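Local coordinates for uncharacterized protein (Enterococcus faecalis, PDB 3L1W) that belongs to the endonuclease/exonuclease/phosphatase family and may act as a 3'-5' RNA exonuclease, although its function has not been established, at residues T124-I136 with K155-N168. Residues are numbered along the deposited sequence; the frame is centred on the assembly and turned at random.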
loop_
_atom_site.group_PDB
_atom_site.type_symbol
_atom_site.label_atom_id
_atom_site.label_comp_id
_atom_site.label_asym_id
_atom_site.label_seq_id
_atom_site.Cartn_x
_atom_site.Cartn_y
_atom_site.Cartn_z
ATOM N N THR A 124 1.053 -3.037 -28.952
ATOM C CA THR A 124 -0.389 -3.043 -29.179
ATOM C C THR A 124 -1.127 -2.196 -28.146
ATOM O O THR A 124 -0.831 -2.266 -26.955
ATOM C CB THR A 124 -0.940 -4.468 -29.129
ATOM O OG1 THR A 124 -0.526 -5.087 -27.904
ATOM C CG2 THR A 124 -0.411 -5.279 -30.307
ATOM N N PRO A 125 -2.101 -1.402 -28.607
ATOM C CA PRO A 125 -2.878 -0.498 -27.757
ATOM C C PRO A 125 -3.869 -1.255 -26.885
ATOM O O PRO A 125 -4.209 -2.407 -27.170
ATOM C CB PRO A 125 -3.662 0.350 -28.770
ATOM C CG PRO A 125 -3.042 0.085 -30.097
ATOM C CD PRO A 125 -2.493 -1.296 -30.019
ATOM N N PHE A 126 -4.323 -0.604 -25.821
ATOM C CA PHE A 126 -5.447 -1.108 -25.041
ATOM C C PHE A 126 -6.410 0.027 -24.714
ATOM O O PHE A 126 -6.025 1.204 -24.699
ATOM C CB PHE A 126 -4.980 -1.812 -23.765
ATOM C CG PHE A 126 -4.265 -0.912 -22.793
ATOM C CD1 PHE A 126 -2.909 -0.650 -22.940
ATOM C CD2 PHE A 126 -4.941 -0.338 -21.727
ATOM C CE1 PHE A 126 -2.243 0.173 -22.041
ATOM C CE2 PHE A 126 -4.288 0.484 -20.820
ATOM C CZ PHE A 126 -2.931 0.746 -20.980
ATOM N N LEU A 127 -7.661 -0.337 -24.458
ATOM C CA LEU A 127 -8.710 0.637 -24.181
ATOM C C LEU A 127 -9.012 0.728 -22.689
ATOM O O LEU A 127 -9.156 -0.298 -22.014
ATOM C CB LEU A 127 -9.983 0.245 -24.942
ATOM C CG LEU A 127 -11.219 1.108 -24.720
ATOM C CD1 LEU A 127 -10.987 2.525 -25.212
ATOM C CD2 LEU A 127 -12.415 0.485 -25.438
ATOM N N VAL A 128 -9.095 1.957 -22.175
ATOM C CA VAL A 128 -9.554 2.190 -20.796
ATOM C C VAL A 128 -10.872 2.965 -20.828
ATOM O O VAL A 128 -10.972 3.988 -21.504
ATOM C CB VAL A 128 -8.530 2.997 -19.999
ATOM C CG1 VAL A 128 -9.075 3.328 -18.600
ATOM C CG2 VAL A 128 -7.207 2.240 -19.901
ATOM N N ILE A 129 -11.881 2.476 -20.106
ATOM C CA ILE A 129 -13.179 3.145 -20.040
ATOM C C ILE A 129 -13.485 3.459 -18.581
ATOM O O ILE A 129 -13.572 2.557 -17.762
ATOM C CB ILE A 129 -14.317 2.253 -20.588
ATOM C CG1 ILE A 129 -14.001 1.766 -22.013
ATOM C CG2 ILE A 129 -15.641 3.005 -20.556
ATOM C CD1 ILE A 129 -14.971 0.691 -22.527
ATOM N N ASN A 130 -13.635 4.744 -18.274
ATOM C CA ASN A 130 -13.926 5.217 -16.920
ATOM C C ASN A 130 -15.436 5.261 -16.732
ATOM O O ASN A 130 -16.124 6.040 -17.392
ATOM C CB ASN A 130 -13.324 6.610 -16.720
ATOM C CG ASN A 130 -13.405 7.086 -15.278
ATOM O OD1 ASN A 130 -14.219 6.598 -14.500
ATOM N ND2 ASN A 130 -12.563 8.054 -14.927
ATOM N N VAL A 131 -15.930 4.408 -15.835
ATOM C CA VAL A 131 -17.353 4.225 -15.578
ATOM C C VAL A 131 -17.849 5.005 -14.353
ATOM O O VAL A 131 -17.264 4.908 -13.282
ATOM C CB VAL A 131 -17.624 2.724 -15.293
ATOM C CG1 VAL A 131 -19.069 2.503 -14.889
ATOM C CG2 VAL A 131 -17.263 1.873 -16.526
ATOM N N HIS A 132 -18.937 5.762 -14.503
ATOM C CA HIS A 132 -19.686 6.205 -13.329
ATOM C C HIS A 132 -21.166 6.209 -13.646
ATOM O O HIS A 132 -21.678 7.149 -14.252
ATOM C CB HIS A 132 -19.249 7.589 -12.838
ATOM C CG HIS A 132 -19.781 7.926 -11.480
ATOM N ND1 HIS A 132 -19.646 9.174 -10.908
ATOM C CD2 HIS A 132 -20.444 7.166 -10.574
ATOM C CE1 HIS A 132 -20.215 9.171 -9.714
ATOM N NE2 HIS A 132 -20.704 7.964 -9.486
ATOM N N LEU A 133 -21.852 5.151 -13.238
ATOM C CA LEU A 133 -23.252 4.986 -13.630
ATOM C C LEU A 133 -24.161 5.706 -12.658
ATOM O O LEU A 133 -23.754 6.017 -11.545
ATOM C CB LEU A 133 -23.628 3.504 -13.717
ATOM C CG LEU A 133 -22.753 2.662 -14.648
ATOM C CD1 LEU A 133 -23.215 1.219 -14.676
ATOM C CD2 LEU A 133 -22.751 3.253 -16.053
ATOM N N ASP A 134 -25.398 5.957 -13.094
ATOM C CA ASP A 134 -26.377 6.700 -12.317
ATOM C C ASP A 134 -26.736 5.975 -11.025
ATOM O O ASP A 134 -26.843 4.752 -11.003
ATOM C CB ASP A 134 -27.643 6.891 -13.163
ATOM C CG ASP A 134 -28.260 8.255 -12.990
ATOM O OD1 ASP A 134 -27.587 9.262 -13.286
ATOM O OD2 ASP A 134 -29.427 8.326 -12.570
ATOM N N HIS A 135 -26.921 6.722 -9.945
ATOM C CA HIS A 135 -27.311 6.117 -8.674
ATOM C C HIS A 135 -28.824 5.922 -8.563
ATOM O O HIS A 135 -29.304 5.186 -7.709
ATOM C CB HIS A 135 -26.819 6.963 -7.493
ATOM C CG HIS A 135 -27.302 8.383 -7.517
ATOM N ND1 HIS A 135 -28.550 8.754 -7.061
ATOM C CD2 HIS A 135 -26.699 9.523 -7.929
ATOM C CE1 HIS A 135 -28.697 10.059 -7.198
ATOM N NE2 HIS A 135 -27.590 10.551 -7.724
ATOM N N ILE A 136 -29.575 6.568 -9.441
ATOM C CA ILE A 136 -31.021 6.646 -9.278
ATOM C C ILE A 136 -31.739 5.285 -9.274
ATOM O O ILE A 136 -32.634 5.057 -8.460
ATOM C CB ILE A 136 -31.633 7.597 -10.338
ATOM C CG1 ILE A 136 -33.008 8.088 -9.910
ATOM C CG2 ILE A 136 -31.707 6.930 -11.693
ATOM C CD1 ILE A 136 -33.659 8.969 -10.952
ATOM N N LYS A 155 -14.369 -0.489 -30.611
ATOM C CA LYS A 155 -13.101 -0.413 -29.896
ATOM C C LYS A 155 -12.941 -1.563 -28.917
ATOM O O LYS A 155 -11.863 -2.147 -28.795
ATOM C CB LYS A 155 -12.996 0.898 -29.115
ATOM C CG LYS A 155 -12.852 2.149 -29.951
ATOM C CD LYS A 155 -12.484 3.332 -29.057
ATOM C CE LYS A 155 -12.922 4.645 -29.665
ATOM N NZ LYS A 155 -12.293 4.877 -30.994
ATOM N N ILE A 156 -14.013 -1.866 -28.193
ATOM C CA ILE A 156 -13.994 -2.982 -27.254
ATOM C C ILE A 156 -13.706 -4.306 -27.960
ATOM O O ILE A 156 -12.964 -5.144 -27.456
ATOM C CB ILE A 156 -15.321 -3.079 -26.485
ATOM C CG1 ILE A 156 -15.461 -1.886 -25.540
ATOM C CG2 ILE A 156 -15.375 -4.349 -25.675
ATOM C CD1 ILE A 156 -16.867 -1.743 -24.978
ATOM N N ALA A 157 -14.284 -4.487 -29.137
ATOM C CA ALA A 157 -14.076 -5.710 -29.895
ATOM C C ALA A 157 -12.633 -5.825 -30.378
ATOM O O ALA A 157 -12.088 -6.924 -30.480
ATOM C CB ALA A 157 -15.040 -5.758 -31.076
ATOM N N GLN A 158 -12.022 -4.683 -30.663
ATOM C CA GLN A 158 -10.708 -4.638 -31.296
ATOM C C GLN A 158 -9.547 -4.728 -30.301
ATOM O O GLN A 158 -8.499 -5.300 -30.611
ATOM C CB GLN A 158 -10.591 -3.352 -32.126
ATOM C CG GLN A 158 -9.310 -3.229 -32.940
ATOM C CD GLN A 158 -9.332 -2.015 -33.859
ATOM O OE1 GLN A 158 -8.343 -1.705 -34.531
ATOM N NE2 GLN A 158 -10.468 -1.321 -33.890
ATOM N N TYR A 159 -9.725 -4.164 -29.107
ATOM C CA TYR A 159 -8.622 -4.059 -28.154
ATOM C C TYR A 159 -8.881 -4.739 -26.807
ATOM O O TYR A 159 -10.022 -4.819 -26.349
ATOM C CB TYR A 159 -8.303 -2.582 -27.853
ATOM C CG TYR A 159 -8.051 -1.715 -29.064
ATOM C CD1 TYR A 159 -6.865 -1.811 -29.777
ATOM C CD2 TYR A 159 -8.990 -0.780 -29.478
ATOM C CE1 TYR A 159 -6.632 -1.013 -30.885
ATOM C CE2 TYR A 159 -8.766 0.021 -30.586
ATOM C CZ TYR A 159 -7.581 -0.099 -31.279
ATOM O OH TYR A 159 -7.346 0.697 -32.374
ATOM N N PRO A 160 -7.805 -5.187 -26.142
ATOM C CA PRO A 160 -7.940 -5.561 -24.734
ATOM C C PRO A 160 -8.479 -4.342 -24.004
ATOM O O PRO A 160 -8.018 -3.234 -24.281
ATOM C CB PRO A 160 -6.497 -5.817 -24.293
ATOM C CG PRO A 160 -5.746 -6.075 -25.555
ATOM C CD PRO A 160 -6.406 -5.233 -26.601
ATOM N N THR A 161 -9.436 -4.533 -23.103
ATOM C CA THR A 161 -10.157 -3.396 -22.535
ATOM C C THR A 161 -10.250 -3.495 -21.022
ATOM O O THR A 161 -10.462 -4.591 -20.482
ATOM C CB THR A 161 -11.580 -3.296 -23.130
ATOM O OG1 THR A 161 -11.490 -3.046 -24.540
ATOM C CG2 THR A 161 -12.354 -2.156 -22.477
ATOM N N LEU A 162 -10.063 -2.353 -20.352
ATOM C CA LEU A 162 -10.227 -2.225 -18.903
ATOM C C LEU A 162 -11.439 -1.327 -18.673
ATOM O O LEU A 162 -11.422 -0.140 -19.020
ATOM C CB LEU A 162 -8.987 -1.593 -18.254
ATOM C CG LEU A 162 -7.666 -2.330 -18.486
ATOM C CD1 LEU A 162 -6.467 -1.463 -18.085
ATOM C CD2 LEU A 162 -7.661 -3.653 -17.740
ATOM N N LEU A 163 -12.497 -1.914 -18.130
ATOM C CA LEU A 163 -13.742 -1.206 -17.868
ATOM C C LEU A 163 -13.789 -0.969 -16.365
ATOM O O LEU A 163 -14.015 -1.904 -15.593
ATOM C CB LEU A 163 -14.927 -2.070 -18.322
ATOM C CG LEU A 163 -16.350 -1.554 -18.091
ATOM C CD1 LEU A 163 -16.668 -0.363 -18.995
ATOM C CD2 LEU A 163 -17.380 -2.677 -18.321
HETATM N N MSE A 164 -13.550 0.272 -15.944
HETATM C CA MSE A 164 -13.231 0.535 -14.538
HETATM C C MSE A 164 -14.043 1.675 -13.986
HETATM O O MSE A 164 -14.159 2.717 -14.613
HETATM C CB MSE A 164 -11.758 0.937 -14.401
HETATM C CG MSE A 164 -10.819 0.147 -15.262
HETATM SE SE MSE A 164 -8.988 0.812 -15.112
HETATM C CE MSE A 164 -8.667 0.274 -13.298
ATOM N N GLY A 165 -14.575 1.503 -12.789
ATOM C CA GLY A 165 -15.178 2.636 -12.125
ATOM C C GLY A 165 -16.273 2.292 -11.143
ATOM O O GLY A 165 -16.366 1.178 -10.628
ATOM N N ASP A 166 -17.102 3.291 -10.898
ATOM C CA ASP A 166 -18.162 3.203 -9.920
ATOM C C ASP A 166 -19.463 2.834 -10.634
ATOM O O ASP A 166 -20.063 3.659 -11.338
ATOM C CB ASP A 166 -18.269 4.549 -9.207
ATOM C CG ASP A 166 -19.331 4.561 -8.129
ATOM O OD1 ASP A 166 -20.161 3.625 -8.064
ATOM O OD2 ASP A 166 -19.335 5.529 -7.341
ATOM N N PHE A 167 -19.887 1.584 -10.472
ATOM C CA PHE A 167 -21.084 1.084 -11.143
ATOM C C PHE A 167 -22.344 1.443 -10.373
ATOM O O PHE A 167 -23.449 1.283 -10.892
ATOM C CB PHE A 167 -21.022 -0.443 -11.326
ATOM C CG PHE A 167 -20.092 -0.886 -12.419
ATOM C CD1 PHE A 167 -20.540 -1.715 -13.442
ATOM C CD2 PHE A 167 -18.773 -0.486 -12.421
ATOM C CE1 PHE A 167 -19.670 -2.123 -14.451
ATOM C CE2 PHE A 167 -17.907 -0.888 -13.428
ATOM C CZ PHE A 167 -18.362 -1.700 -14.438
ATOM N N ASN A 168 -22.181 1.907 -9.131
ATOM C CA ASN A 168 -23.336 2.164 -8.270
ATOM C C ASN A 168 -24.259 0.954 -8.166
ATOM O O ASN A 168 -25.458 1.103 -7.932
ATOM C CB ASN A 168 -24.131 3.391 -8.762
ATOM C CG ASN A 168 -23.709 4.680 -8.063
ATOM O OD1 ASN A 168 -23.534 4.706 -6.841
ATOM N ND2 ASN A 168 -23.567 5.758 -8.829
HETATM O O HOH W 1 -23.509 8.610 -7.780
#
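Strands 126-132 and 161-164 are parallel neighbours in one sheet of the DNase I-like fold, joined by a beta-alpha-beta crossover through helices 138-151 and 153-158. Backbone bonds alternate from L127 N to P160 O through V131 N to M164 O, M164 N to I129 O being almost straight at 176°. Past the corner at G165 the pairing runs on to L133 N and D166 O, but less regularly: D166 N reaches V131 O from above the carbonyl plane, with an N-H...O angle of only 141°.

On the helix-covered face, L127 CD2 lies 3.7 Å from K155 CB, the two side chains crossing nearly at right angles, and I129 CD1 meets I156 CD1. Farther along, V131 CG2 presses against L163 CD1 at a tight 3.4 Å, while CG1, anti to the backbone N (chi1 175°), sits over one face of the F167 ring. On the opposite face V128 and N130 pack on C40 of the other sheet, N130 also bonding I41 O and Q42, while L162 and M164 lie beside strand 215-220.

G165-D166-F167-N168 is the family's GDFN signature, and with H132, N7, E43, D215 and H242 nearby this end probably lies at the active site. H132 NE2 approaches D166 OD2 (3.5 Å) without a hydrogen bond. N168 N bonds D166 OD1, closing an Asx turn, and N7 holds OD2; N168 ND2 grips L133 O at 2.7 Å, in its amide plane. These bonds fix the D166 carboxylate and N168 amide in set positions.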